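PDB 7B7P: type IV pilus biogenesis protein PilB from Streptococcus sanguinis, which serves as a bimodular minor pilin of type IV pili with a direct role in adhesion, carrying a von Willebrand factor A-like module with a metal-binding site. Local coordinates for residues E189-I194 / N374-Y379; A207-I212 / Q415-L420; Q228-L233 / M266-S271; G300-L305 / G310-N315. All blocks are in the same frame, centred on the assembly; numbering follows the deposited sequence.

Contact 1 (E189-I194 / N374-Y379); sequences ESRMDI and NHEIAY
Arg-191 reaches across to Glu-376 and meets it end-on, its two terminal nitrogens closing on a single carboxylate oxygen. OE2 of Glu-376 lies 2.9 Å from NH1 and 3.0 Å from NH2 of Arg-191, a salt bridge forked on one atom, and both N-H...O angles are bent to 135°. The NH2 bond uses the syn lone pair, whereas NH1 comes from above the carboxylate plane. The two flat groups are turned 64° apart, so they do not form the coplanar pair of a two-oxygen bridge. Both side chains are extended, and this lets them bridge backbones whose CA atoms (Arg-191 and Glu-376) are 13.0 Å apart. The place is the metal-ion-dependent adhesion site (MIDAS) end of the von Willebrand factor A fold: Arg-191 NH1 also pairs with Asp-284, a magnesium ligand, and a magnesium ion lies about 6 Å from the arginine side chain. Arg-191 NE also donates to Asp-177 O, and Ser-371 OG is hydrogen-bonded to the same Glu-376 OE2. Behind the arginine, Ser-190 and Asp-193 form a capping box at the start of helix 191-209: Asp-193 N donates to Ser-190 OG at 2.8 Å and Ser-190 N to Asp-193 OD2.

Contact 2 (A207-I212 / Q415-L420); sequences AEIGNI and QIQQDL
Asp-419 OD2 is held by Arg-364 NH1 and Tyr-278 OH on the same helical turn from which Ile-416, Gln-417 and Leu-420 meet Ile-209. The other oxygen of this buried carboxylate, OD1 of Asp-419, takes a bent 3.3 Å bond from Gln-415 NE2, which comes from above its plane. Across the interface everything converges on Ile-209 at the end of helix 191-209. Its CG2 presses on Leu-420 CD2 at 3.4 Å, tighter than ordinary van der Waals contact, the two side chains sliding past each other in opposite directions. On its other branch, CD1 of Ile-209 touches CG2 of Ile-416 at 4.1 Å and the backbone N of Gln-417 at 3.8 Å. These are two helices of the α/β von Willebrand factor A fold, and Ile-416 and Leu-420 also reach Ile-162 on strand 162-169, so the helix 402-424 side of the contact also rests on the central sheet. A bend at chi2 (73°) folds the Gln-417 chain back and lays its amide along Ile-209, NE2 coming to 3.8 Å from CG2. Just beyond, Gly-210 leaves helical geometry with positive phi, its N bonded to Ala-207 O at 2.8 Å, and the chain passes into strand 212-219.

Contact 3 (Q228-L233 / M266-S271); sequences QNFSNL and MISLQS
Gln-228 and Asn-229 carry the chain round a corner into Phe-230, whose ring makes the contact with Ser-268 and Leu-269 on helix 258-270. The carbonyl of Gln-228 is held by Asn-215 ND2, and the same amide also bonds Ser-268 OG, so one asparagine on strand 212-219 links the corner to the helix. Next comes Phe-230. With CG beside the backbone N and opposite the carbonyl carbon (chi1 -77°), the ring is carried toward the helix, where its far end does the touching. CE1 of Phe-230 lies 3.4 Å from the carbonyl O of Ser-268, which approaches the ring obliquely, while CZ of Phe-230 packs at 3.7 Å against Leu-269 CD2. The Leu-269 side chain crosses that of Phe-230 at about a right angle. This is a strand-to-helix contact of the von Willebrand factor A domain: strand 230-232 pairs antiparallel with strand 212-219, and Phe-230 and Leu-269 both also touch Ala-163 on strand 162-169. On the helix, Ser-268 OG passes within 3.8 Å of Phe-230 CZ but bonds back to Gly-265 O. Ser-271 OG donates to Ser-268 O at 3.1 Å, tilted 29° from the carbonyl plane, so that oxygen has both a hydroxyl and the Phe-230 ring as neighbours. Farther along, Ser-231 pairs through its backbone with Val-214, and Leu-233, just past the strand, with Ile-212.

Contact 4 (G300-L305 / G310-N315); sequences GNRVDL and GRVTFN
Strands 302-305 and 311-314 run antiparallel, 167° between their directions and 4.8 Å between their axes, with Val-303 and Thr-313 as a hydrogen-bonded pair: N of Val-303 to O of Thr-313 is 2.9 Å, and the return bond, from N of Thr-313 to O of Val-303, is equally sound. Past the strand ends, Asn-315 N donates to Asn-301 O in the carbonyl plane, and Asn-315 ND2 adds a weak bond to Gly-300 O. On the face holding Arg-302, Asp-304, Val-312 and Phe-314, the extended Arg-302 chain, its CG anti to the backbone N (chi1 178°), runs over its neighbours. CB of Arg-302 lies 3.6 Å from Phe-314 CE2, and CG1 of Val-312 sits over one face of the guanidinium, 3.7 Å above its plane and toward the rim. Arg-302 NH1 then turns to Asp-304 OD2 in a 3.2 Å salt bridge within its own strand, while Asp-304 OD1 bonds Ser-306 OG. The motif is a β-hairpin at the edge of a four-stranded antiparallel sheet, placed in the chain between strand 276-283 and helix 341-358 of the von Willebrand factor A fold; strand 332-335 flanks it beyond strand 311-314. On the other face, Val-303 and Thr-313 lie side by side, pointing the same way; the modelled approach of their methyls is doubtfully short. Leu-305 lies alongside Arg-311, its CD1 3.8 Å from Arg-311 NH2.

How the contacts relate
Contacts 1 and 2 share helix 191-209: its first turn sends Arg-191 to the MIDAS end, and its last turn packs against helix 402-424, with centres 27 Å apart. Contact 1 alone touches the metal site; contacts 2, 3 and 4 lie away from it. Contacts 2 and 3 are neighbours, centres 16 Å apart, joined through Ile-212 O and Leu-233 N (3.2 Å, a probable hydrogen bond) where strands 212-219 and 230-232 pair, with Leu-233 CD1 also packing beside Ala-207 N. Contact 4 stands apart on its own sheet, on the same side of the chain's centre as contact 1, whose nearest atoms are about 14 Å away; contact 2 is 45 Å off between centres.

Contact 1 (E189-I194 / N374-Y379)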
# COMPACT_ATOMS: atom_id res chain seq x y z
N GLU A 189 7.59 -11.27 26.94
CA GLU A 189 7.07 -12.15 25.90
C GLU A 189 8.13 -12.38 24.83
O GLU A 189 9.04 -11.58 24.63
CB GLU A 189 5.82 -11.52 25.28
CG GLU A 189 4.77 -11.06 26.28
CD GLU A 189 3.73 -10.14 25.65
OE1 GLU A 189 3.99 -8.91 25.54
OE2 GLU A 189 2.64 -10.64 25.26
N SER A 190 8.01 -13.52 24.14
CA SER A 190 8.85 -13.78 22.97
C SER A 190 8.40 -12.92 21.79
O SER A 190 7.27 -12.41 21.74
CB SER A 190 8.77 -15.25 22.56
OG SER A 190 7.56 -15.47 21.83
N ARG A 191 9.31 -12.77 20.83
CA ARG A 191 8.97 -12.09 19.59
C ARG A 191 7.75 -12.73 18.95
O ARG A 191 6.83 -12.04 18.50
CB ARG A 191 10.16 -12.11 18.62
CG ARG A 191 11.37 -11.38 19.16
CD ARG A 191 12.62 -11.66 18.32
NE ARG A 191 13.82 -11.17 18.98
CZ ARG A 191 15.02 -11.12 18.41
NH1 ARG A 191 15.20 -11.54 17.16
NH2 ARG A 191 16.05 -10.66 19.11
N MET A 192 7.71 -14.07 18.92
CA MET A 192 6.54 -14.74 18.38
C MET A 192 5.27 -14.42 19.18
O MET A 192 4.21 -14.19 18.59
CB MET A 192 6.76 -16.25 18.31
CG MET A 192 5.72 -16.90 17.40
SD MET A 192 5.77 -16.18 15.72
CE MET A 192 7.24 -17.05 15.13
N ASP A 193 5.36 -14.40 20.52
CA ASP A 193 4.20 -14.02 21.32
C ASP A 193 3.68 -12.66 20.89
O ASP A 193 2.49 -12.49 20.62
CB ASP A 193 4.55 -14.00 22.82
CG ASP A 193 4.84 -15.38 23.38
OD1 ASP A 193 4.23 -16.35 22.88
OD2 ASP A 193 5.66 -15.49 24.32
N ILE A 194 4.59 -11.69 20.75
CA ILE A 194 4.14 -10.35 20.38
C ILE A 194 3.59 -10.34 18.96
O ILE A 194 2.58 -9.68 18.68
CB ILE A 194 5.29 -9.34 20.58
CG1 ILE A 194 5.77 -9.37 22.03
CG2 ILE A 194 4.86 -7.93 20.19
CD1 ILE A 194 6.93 -8.48 22.30
N ASN A 374 20.14 -4.37 17.02
CA ASN A 374 20.53 -3.60 15.84
C ASN A 374 20.98 -4.47 14.69
O ASN A 374 20.49 -4.33 13.57
CB ASN A 374 21.64 -2.61 16.18
CG ASN A 374 21.15 -1.46 17.04
OD1 ASN A 374 19.95 -1.35 17.31
ND2 ASN A 374 22.07 -0.59 17.47
N HIS A 375 21.96 -5.36 14.93
CA HIS A 375 22.61 -6.04 13.82
C HIS A 375 21.73 -7.12 13.21
O HIS A 375 22.00 -7.56 12.09
CB HIS A 375 23.96 -6.64 14.25
CG HIS A 375 23.84 -7.93 14.99
ND1 HIS A 375 23.92 -8.01 16.37
CD2 HIS A 375 23.64 -9.20 14.56
CE1 HIS A 375 23.76 -9.26 16.75
NE2 HIS A 375 23.60 -10.01 15.67
N GLU A 376 20.67 -7.54 13.91
CA GLU A 376 19.81 -8.57 13.35
C GLU A 376 18.94 -8.03 12.23
O GLU A 376 18.52 -8.79 11.36
CB GLU A 376 18.93 -9.20 14.44
CG GLU A 376 19.67 -10.18 15.32
CD GLU A 376 18.87 -10.59 16.56
OE1 GLU A 376 19.38 -11.41 17.34
OE2 GLU A 376 17.72 -10.09 16.74
N ILE A 377 18.64 -6.74 12.23
CA ILE A 377 17.82 -6.21 11.17
C ILE A 377 18.62 -5.27 10.28
O ILE A 377 18.05 -4.49 9.52
CB ILE A 377 16.55 -5.54 11.73
CG1 ILE A 377 16.91 -4.62 12.90
CG2 ILE A 377 15.55 -6.61 12.15
CD1 ILE A 377 16.03 -3.39 12.98
N ALA A 378 19.96 -5.35 10.34
CA ALA A 378 20.82 -4.48 9.54
C ALA A 378 20.76 -4.76 8.03
O ALA A 378 21.35 -4.01 7.24
CB ALA A 378 22.27 -4.58 10.02
N TYR A 379 20.08 -5.82 7.59
CA TYR A 379 19.92 -6.05 6.16
C TYR A 379 18.46 -5.98 5.75
O TYR A 379 18.10 -6.44 4.66
CB TYR A 379 20.55 -7.38 5.76
CG TYR A 379 22.00 -7.37 6.09
CD1 TYR A 379 22.93 -6.72 5.27
CD2 TYR A 379 22.45 -7.93 7.28
CE1 TYR A 379 24.27 -6.68 5.61
CE2 TYR A 379 23.76 -7.89 7.63
CZ TYR A 379 24.67 -7.27 6.81
OH TYR A 379 26.00 -7.28 7.20

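Contact 2 (A207-I212 / Q415-L420)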
# COMPACT_ATOMS: atom_id res chain seq x y z
N ALA A 207 -10.05 -6.10 8.24
CA ALA A 207 -11.46 -6.44 8.04
C ALA A 207 -12.30 -5.22 7.68
O ALA A 207 -13.15 -5.29 6.78
CB ALA A 207 -12.01 -7.13 9.29
N GLU A 208 -12.03 -4.08 8.32
CA GLU A 208 -12.86 -2.89 8.14
C GLU A 208 -12.88 -2.41 6.69
O GLU A 208 -13.89 -1.89 6.22
CB GLU A 208 -12.38 -1.78 9.06
CG GLU A 208 -12.63 -2.05 10.52
CD GLU A 208 -11.94 -1.03 11.41
OE1 GLU A 208 -11.84 -1.27 12.63
OE2 GLU A 208 -11.50 0.02 10.86
N ILE A 209 -11.76 -2.58 5.97
CA ILE A 209 -11.74 -2.19 4.56
C ILE A 209 -12.80 -2.94 3.77
O ILE A 209 -13.34 -2.40 2.79
CB ILE A 209 -10.33 -2.42 3.98
CG1 ILE A 209 -9.25 -1.90 4.93
CG2 ILE A 209 -10.20 -1.75 2.63
CD1 ILE A 209 -7.86 -1.85 4.32
N GLY A 210 -13.13 -4.17 4.16
CA GLY A 210 -14.02 -5.02 3.39
C GLY A 210 -13.44 -5.52 2.08
O GLY A 210 -12.57 -4.86 1.49
N ASN A 211 -13.91 -6.68 1.61
CA ASN A 211 -13.55 -7.20 0.29
C ASN A 211 -12.05 -7.52 0.22
O ASN A 211 -11.35 -7.16 -0.74
CB ASN A 211 -13.97 -6.24 -0.82
CG ASN A 211 -14.94 -6.86 -1.78
OD1 ASN A 211 -15.42 -7.98 -1.57
ND2 ASN A 211 -15.25 -6.13 -2.85
N ILE A 212 -11.57 -8.22 1.24
CA ILE A 212 -10.15 -8.31 1.49
C ILE A 212 -9.87 -9.68 2.08
O ILE A 212 -10.42 -10.03 3.14
CB ILE A 212 -9.67 -7.18 2.43
CG1 ILE A 212 -8.23 -7.38 2.89
CG2 ILE A 212 -10.64 -6.98 3.59
CD1 ILE A 212 -7.58 -6.05 3.29
N GLN A 415 -2.47 2.41 4.39
CA GLN A 415 -1.96 2.59 3.04
C GLN A 415 -2.69 1.70 2.03
O GLN A 415 -2.81 2.08 0.86
CB GLN A 415 -0.46 2.33 3.01
CG GLN A 415 0.16 2.47 1.63
CD GLN A 415 0.13 3.91 1.12
OE1 GLN A 415 0.86 4.77 1.63
NE2 GLN A 415 -0.70 4.16 0.10
N ILE A 416 -3.15 0.52 2.45
CA ILE A 416 -3.93 -0.31 1.54
C ILE A 416 -5.29 0.32 1.30
O ILE A 416 -5.75 0.43 0.15
CB ILE A 416 -4.07 -1.74 2.10
CG1 ILE A 416 -2.72 -2.48 2.06
CG2 ILE A 416 -5.16 -2.53 1.34
CD1 ILE A 416 -2.68 -3.66 3.02
N GLN A 417 -5.94 0.75 2.38
CA GLN A 417 -7.18 1.52 2.27
C GLN A 417 -7.04 2.66 1.27
O GLN A 417 -7.96 2.91 0.48
CB GLN A 417 -7.56 2.06 3.65
CG GLN A 417 -8.81 2.94 3.64
CD GLN A 417 -10.08 2.14 3.43
OE1 GLN A 417 -10.69 1.64 4.39
NE2 GLN A 417 -10.48 1.98 2.17
N GLN A 418 -5.89 3.32 1.24
CA GLN A 418 -5.71 4.46 0.34
C GLN A 418 -5.41 4.05 -1.10
O GLN A 418 -5.81 4.76 -2.03
CB GLN A 418 -4.61 5.37 0.87
CG GLN A 418 -5.16 6.40 1.86
CD GLN A 418 -4.71 7.82 1.54
OE1 GLN A 418 -3.92 8.05 0.60
NE2 GLN A 418 -5.24 8.79 2.28
N ASP A 419 -4.69 2.94 -1.32
CA ASP A 419 -4.62 2.39 -2.67
C ASP A 419 -6.01 2.03 -3.18
O ASP A 419 -6.34 2.32 -4.34
CB ASP A 419 -3.73 1.14 -2.70
CG ASP A 419 -2.29 1.44 -2.33
OD1 ASP A 419 -1.81 2.58 -2.55
OD2 ASP A 419 -1.63 0.50 -1.82
N LEU A 420 -6.83 1.42 -2.32
CA LEU A 420 -8.19 1.06 -2.69
C LEU A 420 -8.99 2.28 -3.12
O LEU A 420 -9.60 2.30 -4.19
CB LEU A 420 -8.86 0.35 -1.51
CG LEU A 420 -10.25 -0.22 -1.83
CD1 LEU A 420 -10.16 -1.29 -2.91
CD2 LEU A 420 -10.87 -0.77 -0.58

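Contact 3 (Q228-L233 / M266-S271)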
# COMPACT_ATOMS: atom_id res chain seq x y z
N GLN A 228 -2.88 -21.98 3.63
CA GLN A 228 -2.53 -21.80 2.23
C GLN A 228 -3.60 -21.01 1.49
O GLN A 228 -3.28 -20.11 0.71
CB GLN A 228 -2.29 -23.15 1.57
CG GLN A 228 -2.28 -23.08 0.06
CD GLN A 228 -1.58 -24.26 -0.59
OE1 GLN A 228 -1.58 -25.37 -0.05
NE2 GLN A 228 -0.98 -24.04 -1.75
N ASN A 229 -4.87 -21.33 1.71
CA ASN A 229 -5.92 -20.67 0.96
C ASN A 229 -6.31 -19.36 1.64
O ASN A 229 -6.04 -19.16 2.82
CB ASN A 229 -7.14 -21.59 0.81
CG ASN A 229 -6.82 -22.85 0.02
OD1 ASN A 229 -6.38 -22.79 -1.14
ND2 ASN A 229 -7.04 -24.00 0.64
N PHE A 230 -6.96 -18.49 0.87
CA PHE A 230 -7.25 -17.12 1.31
C PHE A 230 -8.63 -17.04 1.97
O PHE A 230 -9.64 -17.34 1.33
CB PHE A 230 -7.18 -16.16 0.12
CG PHE A 230 -5.78 -15.83 -0.29
CD1 PHE A 230 -4.97 -16.78 -0.92
CD2 PHE A 230 -5.26 -14.57 -0.04
CE1 PHE A 230 -3.67 -16.47 -1.30
CE2 PHE A 230 -3.94 -14.24 -0.42
CZ PHE A 230 -3.15 -15.20 -1.04
N SER A 231 -8.66 -16.62 3.24
CA SER A 231 -9.92 -16.32 3.93
C SER A 231 -10.39 -14.92 3.57
O SER A 231 -9.65 -13.95 3.75
CB SER A 231 -9.76 -16.40 5.45
OG SER A 231 -9.01 -17.52 5.88
N ASN A 232 -11.63 -14.81 3.10
CA ASN A 232 -12.28 -13.51 3.04
C ASN A 232 -12.72 -13.12 4.44
O ASN A 232 -13.41 -13.89 5.12
CB ASN A 232 -13.47 -13.53 2.09
CG ASN A 232 -13.97 -12.13 1.75
OD1 ASN A 232 -13.75 -11.18 2.50
ND2 ASN A 232 -14.65 -12.00 0.62
N LEU A 233 -12.30 -11.94 4.89
CA LEU A 233 -12.63 -11.52 6.25
C LEU A 233 -14.10 -11.12 6.39
O LEU A 233 -14.62 -11.16 7.51
CB LEU A 233 -11.73 -10.37 6.68
CG LEU A 233 -10.23 -10.58 6.49
CD1 LEU A 233 -9.49 -9.29 6.78
CD2 LEU A 233 -9.71 -11.71 7.35
N MET A 266 4.20 -15.13 -2.99
CA MET A 266 3.87 -14.56 -4.29
C MET A 266 3.11 -15.54 -5.18
O MET A 266 2.22 -15.13 -5.94
CB MET A 266 5.14 -14.07 -5.01
CG MET A 266 5.80 -12.89 -4.31
SD MET A 266 7.11 -12.17 -5.31
CE MET A 266 7.20 -10.50 -4.60
N ILE A 267 3.46 -16.83 -5.16
CA ILE A 267 2.73 -17.73 -6.05
C ILE A 267 1.30 -17.91 -5.57
O ILE A 267 0.37 -17.94 -6.39
CB ILE A 267 3.44 -19.09 -6.25
CG1 ILE A 267 2.74 -19.86 -7.38
CG2 ILE A 267 3.42 -19.93 -5.02
CD1 ILE A 267 3.59 -20.96 -8.00
N SER A 268 1.08 -17.97 -4.26
CA SER A 268 -0.31 -18.03 -3.77
C SER A 268 -1.08 -16.76 -4.14
O SER A 268 -2.28 -16.82 -4.41
CB SER A 268 -0.34 -18.28 -2.27
OG SER A 268 0.06 -17.14 -1.53
N LEU A 269 -0.40 -15.61 -4.21
CA LEU A 269 -1.08 -14.39 -4.64
C LEU A 269 -1.40 -14.43 -6.13
O LEU A 269 -2.43 -13.88 -6.57
CB LEU A 269 -0.21 -13.17 -4.31
CG LEU A 269 -0.20 -12.63 -2.88
CD1 LEU A 269 0.81 -11.49 -2.83
CD2 LEU A 269 -1.60 -12.16 -2.43
N GLN A 270 -0.53 -15.05 -6.93
CA GLN A 270 -0.81 -15.14 -8.36
C GLN A 270 -2.12 -15.87 -8.64
O GLN A 270 -2.81 -15.56 -9.62
CB GLN A 270 0.34 -15.84 -9.09
CG GLN A 270 1.62 -15.02 -9.21
CD GLN A 270 1.43 -13.67 -9.87
OE1 GLN A 270 2.21 -12.73 -9.62
NE2 GLN A 270 0.45 -13.56 -10.76
N SER A 271 -2.51 -16.80 -7.78
CA SER A 271 -3.70 -17.59 -7.99
C SER A 271 -4.95 -16.97 -7.38
O SER A 271 -6.00 -17.60 -7.40
CB SER A 271 -3.49 -18.99 -7.41
OG SER A 271 -3.84 -19.01 -6.04

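Contact 4 (G300-L305 / G310-N315)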
# COMPACT_ATOMS: atom_id res chain seq x y z
N GLY A 300 31.97 -30.37 -7.69
CA GLY A 300 32.38 -29.69 -6.47
C GLY A 300 31.65 -28.38 -6.31
O GLY A 300 32.26 -27.34 -6.01
N ASN A 301 30.34 -28.39 -6.54
CA ASN A 301 29.58 -27.16 -6.37
C ASN A 301 29.18 -26.94 -4.92
O ASN A 301 29.27 -25.82 -4.42
CB ASN A 301 28.34 -27.19 -7.26
CG ASN A 301 27.74 -25.81 -7.46
OD1 ASN A 301 28.44 -24.79 -7.36
ND2 ASN A 301 26.45 -25.78 -7.73
N ARG A 302 28.75 -28.01 -4.25
CA ARG A 302 28.33 -27.96 -2.85
C ARG A 302 29.54 -28.22 -1.96
O ARG A 302 30.14 -29.30 -2.03
CB ARG A 302 27.23 -28.99 -2.60
CG ARG A 302 26.72 -29.10 -1.17
CD ARG A 302 25.69 -30.20 -1.14
NE ARG A 302 24.96 -30.28 0.12
CZ ARG A 302 25.42 -30.89 1.21
NH1 ARG A 302 26.61 -31.49 1.20
NH2 ARG A 302 24.69 -30.93 2.31
N VAL A 303 29.90 -27.24 -1.15
CA VAL A 303 30.95 -27.41 -0.16
C VAL A 303 30.31 -27.44 1.22
O VAL A 303 29.59 -26.51 1.62
CB VAL A 303 32.03 -26.32 -0.28
CG1 VAL A 303 31.40 -24.98 -0.41
CG2 VAL A 303 32.95 -26.37 0.92
N ASP A 304 30.57 -28.53 1.93
CA ASP A 304 29.88 -28.89 3.17
C ASP A 304 30.83 -28.61 4.34
O ASP A 304 31.64 -29.46 4.73
CB ASP A 304 29.46 -30.35 3.13
CG ASP A 304 28.62 -30.75 4.30
OD1 ASP A 304 28.73 -30.10 5.35
OD2 ASP A 304 27.85 -31.72 4.17
N LEU A 305 30.72 -27.41 4.90
CA LEU A 305 31.46 -27.04 6.10
C LEU A 305 30.61 -27.16 7.35
O LEU A 305 30.82 -26.42 8.32
CB LEU A 305 32.01 -25.62 5.97
CG LEU A 305 32.95 -25.38 4.79
CD1 LEU A 305 33.56 -23.98 4.80
CD2 LEU A 305 34.02 -26.45 4.80
N GLY A 310 29.64 -24.77 10.63
CA GLY A 310 28.21 -24.51 10.69
C GLY A 310 27.60 -23.94 9.43
O GLY A 310 26.67 -23.10 9.51
N ARG A 311 28.08 -24.35 8.25
CA ARG A 311 27.48 -23.84 7.03
C ARG A 311 27.70 -24.79 5.86
O ARG A 311 28.65 -25.58 5.83
CB ARG A 311 28.02 -22.45 6.67
CG ARG A 311 29.50 -22.40 6.43
CD ARG A 311 29.84 -21.06 5.83
NE ARG A 311 31.24 -20.93 5.49
CZ ARG A 311 32.17 -20.43 6.30
NH1 ARG A 311 31.85 -20.04 7.53
NH2 ARG A 311 33.43 -20.34 5.87
N VAL A 312 26.79 -24.69 4.89
CA VAL A 312 26.88 -25.37 3.60
C VAL A 312 26.64 -24.34 2.51
O VAL A 312 25.63 -23.62 2.53
CB VAL A 312 25.87 -26.51 3.49
CG1 VAL A 312 25.90 -27.12 2.11
CG2 VAL A 312 26.14 -27.57 4.57
N THR A 313 27.54 -24.27 1.55
CA THR A 313 27.42 -23.24 0.54
C THR A 313 27.59 -23.85 -0.85
O THR A 313 28.12 -24.95 -1.03
CB THR A 313 28.42 -22.11 0.82
OG1 THR A 313 28.48 -21.22 -0.31
CG2 THR A 313 29.80 -22.67 1.18
N PHE A 314 27.06 -23.14 -1.85
CA PHE A 314 27.19 -23.53 -3.24
C PHE A 314 28.05 -22.50 -3.95
O PHE A 314 27.75 -21.30 -3.91
CB PHE A 314 25.83 -23.69 -3.91
CG PHE A 314 25.03 -24.85 -3.37
CD1 PHE A 314 24.26 -24.73 -2.22
CD2 PHE A 314 25.05 -26.08 -4.03
CE1 PHE A 314 23.52 -25.81 -1.73
CE2 PHE A 314 24.30 -27.16 -3.55
CZ PHE A 314 23.55 -27.03 -2.40
N ASN A 315 29.15 -22.97 -4.56
CA ASN A 315 30.05 -22.10 -5.32
C ASN A 315 29.30 -21.37 -6.43
O ASN A 315 29.47 -20.16 -6.62
CB ASN A 315 31.20 -22.91 -5.92
CG ASN A 315 32.15 -23.46 -4.85
OD1 ASN A 315 32.44 -22.78 -3.86
ND2 ASN A 315 32.65 -24.68 -5.07